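Local coordinates for DNA repair protein RecN (Deinococcus radiodurans, PDB 4ABX) that probably takes part in recombinational repair of damaged DNA as an ATP-binding, SMC-like protein, represented here by its coiled-coil domain, at residues I14-L17 against A18-Q22; L110-V113 against A114-S117; V149-G152 against A153-E157. All blocks are in the same frame, centred on the assembly; numbering follows the deposited sequence.

Interaction 1 (I14-L17 against A18-Q22); sequences IDLL and AFQVQ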
loop_
_atom_site.group_PDB
_atom_site.type_symbol
_atom_site.label_atom_id
_atom_site.label_comp_id
_atom_site.label_asym_id
_atom_site.label_seq_id
_atom_site.Cartn_x
_atom_site.Cartn_y
_atom_site.Cartn_z
ATOM N N ILE A 14 -22.874 37.860 52.959
ATOM C CA ILE A 14 -23.335 36.572 53.477
ATOM C C ILE A 14 -23.617 35.571 52.351
ATOM O O ILE A 14 -23.231 34.408 52.448
ATOM C CB ILE A 14 -24.584 36.732 54.375
ATOM C CG1 ILE A 14 -24.193 37.403 55.692
ATOM C CG2 ILE A 14 -25.250 35.379 54.635
ATOM C CD1 ILE A 14 -25.373 37.763 56.591
ATOM N N ASP A 15 -24.286 36.025 51.289
ATOM C CA ASP A 15 -24.584 35.163 50.145
ATOM C C ASP A 15 -23.309 34.728 49.430
ATOM O O ASP A 15 -23.173 33.577 49.022
ATOM C CB ASP A 15 -25.495 35.878 49.140
ATOM C CG ASP A 15 -26.941 35.951 49.600
ATOM O OD1 ASP A 15 -27.333 35.154 50.475
ATOM O OD2 ASP A 15 -27.689 36.800 49.071
ATOM N N LEU A 16 -22.389 35.671 49.256
ATOM C CA LEU A 16 -21.102 35.393 48.625
ATOM C C LEU A 16 -20.360 34.269 49.346
ATOM O O LEU A 16 -19.945 33.283 48.738
ATOM C CB LEU A 16 -20.245 36.662 48.627
ATOM C CG LEU A 16 -18.783 36.556 48.187
ATOM C CD1 LEU A 16 -18.681 35.968 46.788
ATOM C CD2 LEU A 16 -18.122 37.921 48.240
ATOM N N LEU A 17 -20.195 34.425 50.654
ATOM C CA LEU A 17 -19.415 33.478 51.435
ATOM C C LEU A 17 -20.102 32.115 51.507
ATOM O O LEU A 17 -19.453 31.074 51.375
ATOM C CB LEU A 17 -19.166 34.031 52.840
ATOM C CG LEU A 17 -18.379 35.342 52.906
ATOM C CD1 LEU A 17 -18.535 36.000 54.282
ATOM C CD2 LEU A 17 -16.909 35.108 52.570
ATOM N N ALA A 18 -21.414 32.125 51.714
ATOM C CA ALA A 18 -22.170 30.880 51.773
ATOM C C ALA A 18 -21.983 30.084 50.483
ATOM O O ALA A 18 -21.830 28.865 50.515
ATOM C CB ALA A 18 -23.646 31.154 52.024
ATOM N N PHE A 19 -21.989 30.786 49.353
ATOM C CA PHE A 19 -21.832 30.160 48.042
ATOM C C PHE A 19 -20.434 29.571 47.870
ATOM O O PHE A 19 -20.264 28.475 47.332
ATOM C CB PHE A 19 -22.109 31.182 46.928
ATOM C CG PHE A 19 -21.710 30.709 45.558
ATOM C CD1 PHE A 19 -20.396 30.823 45.127
ATOM C CD2 PHE A 19 -22.645 30.143 44.704
ATOM C CE1 PHE A 19 -20.022 30.382 43.869
ATOM C CE2 PHE A 19 -22.279 29.704 43.442
ATOM C CZ PHE A 19 -20.966 29.822 43.025
ATOM N N GLN A 20 -19.431 30.306 48.328
ATOM C CA GLN A 20 -18.057 29.840 48.234
ATOM C C GLN A 20 -17.809 28.613 49.114
ATOM O O GLN A 20 -17.163 27.655 48.689
ATOM C CB GLN A 20 -17.092 30.978 48.564
ATOM C CG GLN A 20 -16.988 32.000 47.443
ATOM C CD GLN A 20 -16.253 33.267 47.849
ATOM O OE1 GLN A 20 -16.027 33.519 49.032
ATOM N NE2 GLN A 20 -15.874 34.072 46.860
ATOM N N VAL A 21 -18.352 28.640 50.325
ATOM C CA VAL A 21 -18.244 27.514 51.253
ATOM C C VAL A 21 -18.922 26.266 50.698
ATOM O O VAL A 21 -18.363 25.168 50.749
ATOM C CB VAL A 21 -18.851 27.868 52.630
ATOM C CG1 VAL A 21 -19.061 26.615 53.479
ATOM C CG2 VAL A 21 -17.971 28.889 53.353
ATOM N N GLN A 22 -20.124 26.443 50.159
ATOM C CA GLN A 22 -20.852 25.345 49.534
ATOM C C GLN A 22 -20.056 24.754 48.372
ATOM O O GLN A 22 -19.925 23.532 48.266
ATOM C CB GLN A 22 -22.223 25.818 49.042
ATOM C CG GLN A 22 -23.099 24.713 48.472
ATOM C CD GLN A 22 -24.466 25.217 48.025
ATOM O OE1 GLN A 22 -24.662 26.415 47.797
ATOM N NE2 GLN A 22 -25.422 24.300 47.903
#
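Gln20 folds back over the preceding turn of helix 6-27 and lays its amide against Leu16 and Leu17. With chi1 at -74°, CG is anti to the carbonyl carbon of its own residue, beside the backbone N, and the chain then runs out extended. Gln20 CB sits equally far, 3.7 Å, from the carbonyl oxygens of Leu16 and Leu17. The next atom, Gln20 CG, is closer to the Leu16 carbonyl, 3.5 Å from its O. At Gln20 CD the chain reaches a methyl of Leu16, CD1 at 3.8 Å, and the amide separates its two ends between the two leucines. Gln20 NE2 comes to 3.4 Å from Leu16 CD1, while Gln20 OE1 is turned to the other side, 4.0 Å from Leu17 CD2. The side chains pass at a slant, and these are van der Waals contacts of an amide with methyl groups. With an alanine here the amide arm is gone, and Leu16 CD1 is likely to lose the group lying against it, Leu17 CD2 a looser contact, and Phe151 one of its contacts with helix 6-27. Underneath run the regular backbone bonds of the helix, among them Val21 N to Leu17 O at 2.9 Å. Leu17, the buried residue here, also touches Glu158 of helix 145-169, and Ile14 reaches Leu159 of that helix. The chemistry is therefore divided: main-chain hydrogen bonds hold the turns together, while between the side chains dispersion does the work, a polar amide lying against leucine methyls beside the pairing with helix 145-169.

Interaction 2 (L110-V113 against A114-S117); sequences LRDV and AEGS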
loop_
_atom_site.group_PDB
_atom_site.type_symbol
_atom_site.label_atom_id
_atom_site.label_comp_id
_atom_site.label_asym_id
_atom_site.label_seq_id
_atom_site.Cartn_x
_atom_site.Cartn_y
_atom_site.Cartn_z
ATOM N N LEU A 110 -0.582 -7.273 16.490
ATOM C CA LEU A 110 -1.118 -5.965 16.840
ATOM C C LEU A 110 -2.583 -6.070 17.248
ATOM O O LEU A 110 -3.010 -5.451 18.222
ATOM C CB LEU A 110 -0.960 -4.992 15.672
ATOM C CG LEU A 110 0.478 -4.560 15.374
ATOM C CD1 LEU A 110 0.540 -3.711 14.106
ATOM C CD2 LEU A 110 1.079 -3.812 16.565
ATOM N N ARG A 111 -3.351 -6.847 16.493
ATOM C CA ARG A 111 -4.760 -7.043 16.809
ATOM C C ARG A 111 -4.899 -7.660 18.195
ATOM O O ARG A 111 -5.811 -7.321 18.944
ATOM C CB ARG A 111 -5.431 -7.929 15.757
ATOM C CG ARG A 111 -6.944 -7.820 15.730
ATOM C CD ARG A 111 -7.555 -8.841 14.783
ATOM N NE ARG A 111 -6.900 -8.858 13.475
ATOM C CZ ARG A 111 -7.213 -8.048 12.468
ATOM N NH1 ARG A 111 -8.171 -7.144 12.616
ATOM N NH2 ARG A 111 -6.566 -8.139 11.314
ATOM N N ASP A 112 -3.987 -8.570 18.531
ATOM C CA ASP A 112 -3.955 -9.174 19.860
ATOM C C ASP A 112 -3.661 -8.137 20.942
ATOM O O ASP A 112 -4.246 -8.184 22.022
ATOM C CB ASP A 112 -2.926 -10.307 19.928
ATOM C CG ASP A 112 -3.393 -11.564 19.218
ATOM O OD1 ASP A 112 -4.603 -11.671 18.925
ATOM O OD2 ASP A 112 -2.551 -12.453 18.961
ATOM N N VAL A 113 -2.751 -7.208 20.656
ATOM C CA VAL A 113 -2.438 -6.149 21.614
ATOM C C VAL A 113 -3.692 -5.340 21.917
ATOM O O VAL A 113 -4.021 -5.099 23.076
ATOM C CB VAL A 113 -1.340 -5.193 21.099
ATOM C CG1 VAL A 113 -1.223 -3.962 22.013
ATOM C CG2 VAL A 113 -0.005 -5.912 20.980
ATOM N N ALA A 114 -4.391 -4.926 20.865
ATOM C CA ALA A 114 -5.600 -4.128 21.021
ATOM C C ALA A 114 -6.682 -4.913 21.749
ATOM O O ALA A 114 -7.294 -4.414 22.691
ATOM C CB ALA A 114 -6.104 -3.654 19.664
ATOM N N GLU A 115 -6.901 -6.149 21.319
ATOM C CA GLU A 115 -7.951 -6.985 21.891
ATOM C C GLU A 115 -7.716 -7.312 23.363
ATOM O O GLU A 115 -8.668 -7.513 24.116
ATOM C CB GLU A 115 -8.115 -8.275 21.083
ATOM C CG GLU A 115 -8.734 -8.070 19.707
ATOM C CD GLU A 115 -8.818 -9.357 18.905
ATOM O OE1 GLU A 115 -8.230 -10.371 19.339
ATOM O OE2 GLU A 115 -9.472 -9.353 17.839
ATOM N N GLY A 116 -6.452 -7.362 23.771
ATOM C CA GLY A 116 -6.114 -7.734 25.136
ATOM C C GLY A 116 -5.811 -6.559 26.046
ATOM O O GLY A 116 -5.446 -6.736 27.214
ATOM N N SER A 117 -5.972 -5.354 25.510
ATOM C CA SER A 117 -5.662 -4.127 26.236
ATOM C C SER A 117 -6.359 -4.040 27.589
ATOM O O SER A 117 -7.517 -4.432 27.731
ATOM C CB SER A 117 -6.036 -2.906 25.394
ATOM O OG SER A 117 -5.977 -1.720 26.167
#
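Leu110 O accepts the backbone N-H of Ala114 at 3.0 Å, one of the last regular bonds of helix 87-115. Arg111 follows, its O taking Glu115 N in the same fashion. Its side chain runs alongside that of Glu115, both pointing the same way, and a carboxylate oxygen rests against the aliphatic part of the arginine, not its charged end: Glu115 OE2 lies 3.6 Å from both CG and CD of Arg111. The bend at chi3, -48°, turns the guanidinium off this line, leaving Arg111 NE 5.1 Å from Glu115 OE2, and Arg111 NH1 forms its salt bridge with Asp63 OD2 instead. At Asp112 two carboxylates come near, Asp112 OD1 lying 3.9 Å from Glu115 OE1, which probably costs some electrostatic energy at this exposed position. Asp112 O still receives Gly116 N at 2.9 Å, though the N-H...O angle is only 137°. Val113 O gets only a weak bond from the same Gly116 N, at 3.4 Å. Ser117, in the loop, sends OG to Ala119 N. One face of this helix end lies on helix 33-63, with Leu110 on Val58 and Val113 on Ala54, and the same two residues pack on Leu92 and Val89 of the second subunit.

Interaction 3 (V149-G152 against A153-E157); sequences VEFG and AQAAE
Two torsions carry Glu150 to Gln154. In Glu150, CG stands anti to the backbone N and chi2 then bends the chain at 68°, bringing the carboxylate round toward the following turn. Gln154 takes the other course: its CG is anti to its own carbonyl carbon, and from there the chain runs on extended, back along the helix. The two side chains meet at a slant, with the carboxylate and amide planes 75° apart. Gln154 NE2 donates to Glu150 OE2 at 2.8 Å, a short bond, but bent, the N-H...O angle being 146°. OE2 uses its anti lone pair, the one facing away from OE1, and OE2 lies somewhat out of the amide plane of Gln154. Gln154 CG also rests against two oxygens of Glu150, O at 3.2 Å and OE2 at 3.5 Å. One turn of helix is therefore bridged twice, by this side-chain bond and by the backbone bond from Gln154 N to Glu150 O, 3.0 Å long. Both residues are exposed, and the pair ties i to i+4 on the outer face of helix 145-169.

Another face of the same turns is apolar. Phe151 only brushes Ala155, Phe151 CE1 lying 4.4 Å from Ala155 CB, with the methyl oblique to the ring, while Ala155 N is bonded to Phe151 O. Gly152 has no side chain, and its O accepts Ala156 N at 2.9 Å. The Phe151 ring also meets that of Tyr141, the two planes well inclined to each other. Helix 6-27 packs alongside, where Phe151 touches Ile24 and the buried Ala155 packs on Val21.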
loop_
_atom_site.group_PDB
_atom_site.type_symbol
_atom_site.label_atom_id
_atom_site.label_comp_id
_atom_site.label_asym_id
_atom_site.label_seq_id
_atom_site.Cartn_x
_atom_site.Cartn_y
_atom_site.Cartn_z
ATOM N N VAL A 149 -8.533 24.775 50.846
ATOM C CA VAL A 149 -9.139 24.345 52.101
ATOM C C VAL A 149 -9.098 25.489 53.113
ATOM O O VAL A 149 -10.091 25.769 53.794
ATOM C CB VAL A 149 -8.437 23.095 52.668
ATOM C CG1 VAL A 149 -8.858 22.850 54.118
ATOM C CG2 VAL A 149 -8.736 21.877 51.794
ATOM N N GLU A 150 -7.948 26.151 53.196
ATOM C CA GLU A 150 -7.795 27.315 54.063
ATOM C C GLU A 150 -8.798 28.415 53.696
ATOM O O GLU A 150 -9.445 28.998 54.577
ATOM C CB GLU A 150 -6.359 27.848 53.991
ATOM C CG GLU A 150 -6.126 29.154 54.741
ATOM C CD GLU A 150 -6.225 29.001 56.249
ATOM O OE1 GLU A 150 -6.236 27.851 56.739
ATOM O OE2 GLU A 150 -6.288 30.037 56.948
ATOM N N PHE A 151 -8.937 28.685 52.399
ATOM C CA PHE A 151 -9.878 29.698 51.930
ATOM C C PHE A 151 -11.281 29.408 52.455
ATOM O O PHE A 151 -11.971 30.310 52.918
ATOM C CB PHE A 151 -9.885 29.803 50.395
ATOM C CG PHE A 151 -10.762 30.914 49.858
ATOM C CD1 PHE A 151 -12.147 30.823 49.918
ATOM C CD2 PHE A 151 -10.201 32.053 49.304
ATOM C CE1 PHE A 151 -12.957 31.852 49.430
ATOM C CE2 PHE A 151 -11.000 33.077 48.810
ATOM C CZ PHE A 151 -12.379 32.977 48.876
ATOM N N GLY A 152 -11.693 28.146 52.397
ATOM C CA GLY A 152 -13.014 27.759 52.864
ATOM C C GLY A 152 -13.198 27.885 54.368
ATOM O O GLY A 152 -14.279 28.243 54.843
ATOM N N ALA A 153 -12.148 27.568 55.124
ATOM C CA ALA A 153 -12.182 27.704 56.577
ATOM C C ALA A 153 -12.362 29.159 56.988
ATOM O O ALA A 153 -13.174 29.477 57.858
ATOM C CB ALA A 153 -10.910 27.126 57.201
ATOM N N GLN A 154 -11.592 30.043 56.365
ATOM C CA GLN A 154 -11.696 31.465 56.647
ATOM C C GLN A 154 -13.062 31.987 56.228
ATOM O O GLN A 154 -13.661 32.814 56.916
ATOM C CB GLN A 154 -10.608 32.235 55.905
ATOM C CG GLN A 154 -9.205 31.781 56.223
ATOM C CD GLN A 154 -8.181 32.843 55.892
ATOM O OE1 GLN A 154 -8.511 34.027 55.805
ATOM N NE2 GLN A 154 -6.931 32.428 55.699
ATOM N N ALA A 155 -13.555 31.504 55.094
ATOM C CA ALA A 155 -14.844 31.968 54.593
ATOM C C ALA A 155 -15.959 31.590 55.558
ATOM O O ALA A 155 -16.852 32.401 55.830
ATOM C CB ALA A 155 -15.122 31.413 53.206
ATOM N N ALA A 156 -15.896 30.363 56.075
ATOM C CA ALA A 156 -16.911 29.865 56.999
ATOM C C ALA A 156 -16.916 30.664 58.297
ATOM O O ALA A 156 -17.977 30.973 58.844
ATOM C CB ALA A 156 -16.696 28.376 57.286
ATOM N N GLU A 157 -15.725 30.982 58.796
ATOM C CA GLU A 157 -15.599 31.778 60.006
ATOM C C GLU A 157 -16.140 33.189 59.788
ATOM O O GLU A 157 -16.927 33.700 60.589
ATOM C CB GLU A 157 -14.143 31.833 60.475
ATOM C CG GLU A 157 -13.932 32.754 61.665
ATOM C CD GLU A 157 -12.573 32.586 62.307
ATOM O OE1 GLU A 157 -11.597 32.300 61.582
ATOM O OE2 GLU A 157 -12.484 32.735 63.545
#

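In the fold
Interactions 1 and 3 belong together, while interaction 2 stands apart. Interaction 1 lies on helix 6-27 and interaction 3 on helix 145-169, near the two ends of the chain, yet their centres are only about 10 Å apart: the chain goes out and returns, and its first and last helices pair. They touch where Gln20 OE1 meets Phe151 CE1 at 3.5 Å and Val21 CG2 meets Ala155 CB at 3.8 Å. Interaction 2, on helix 87-115, comes between them in sequence but lies about 50 Å from either, centre to centre. The pairing thus gathers both chain ends at one end of the elongated coiled-coil domain, while 110-117 lies beyond the chain's centre, where the second subunit packs.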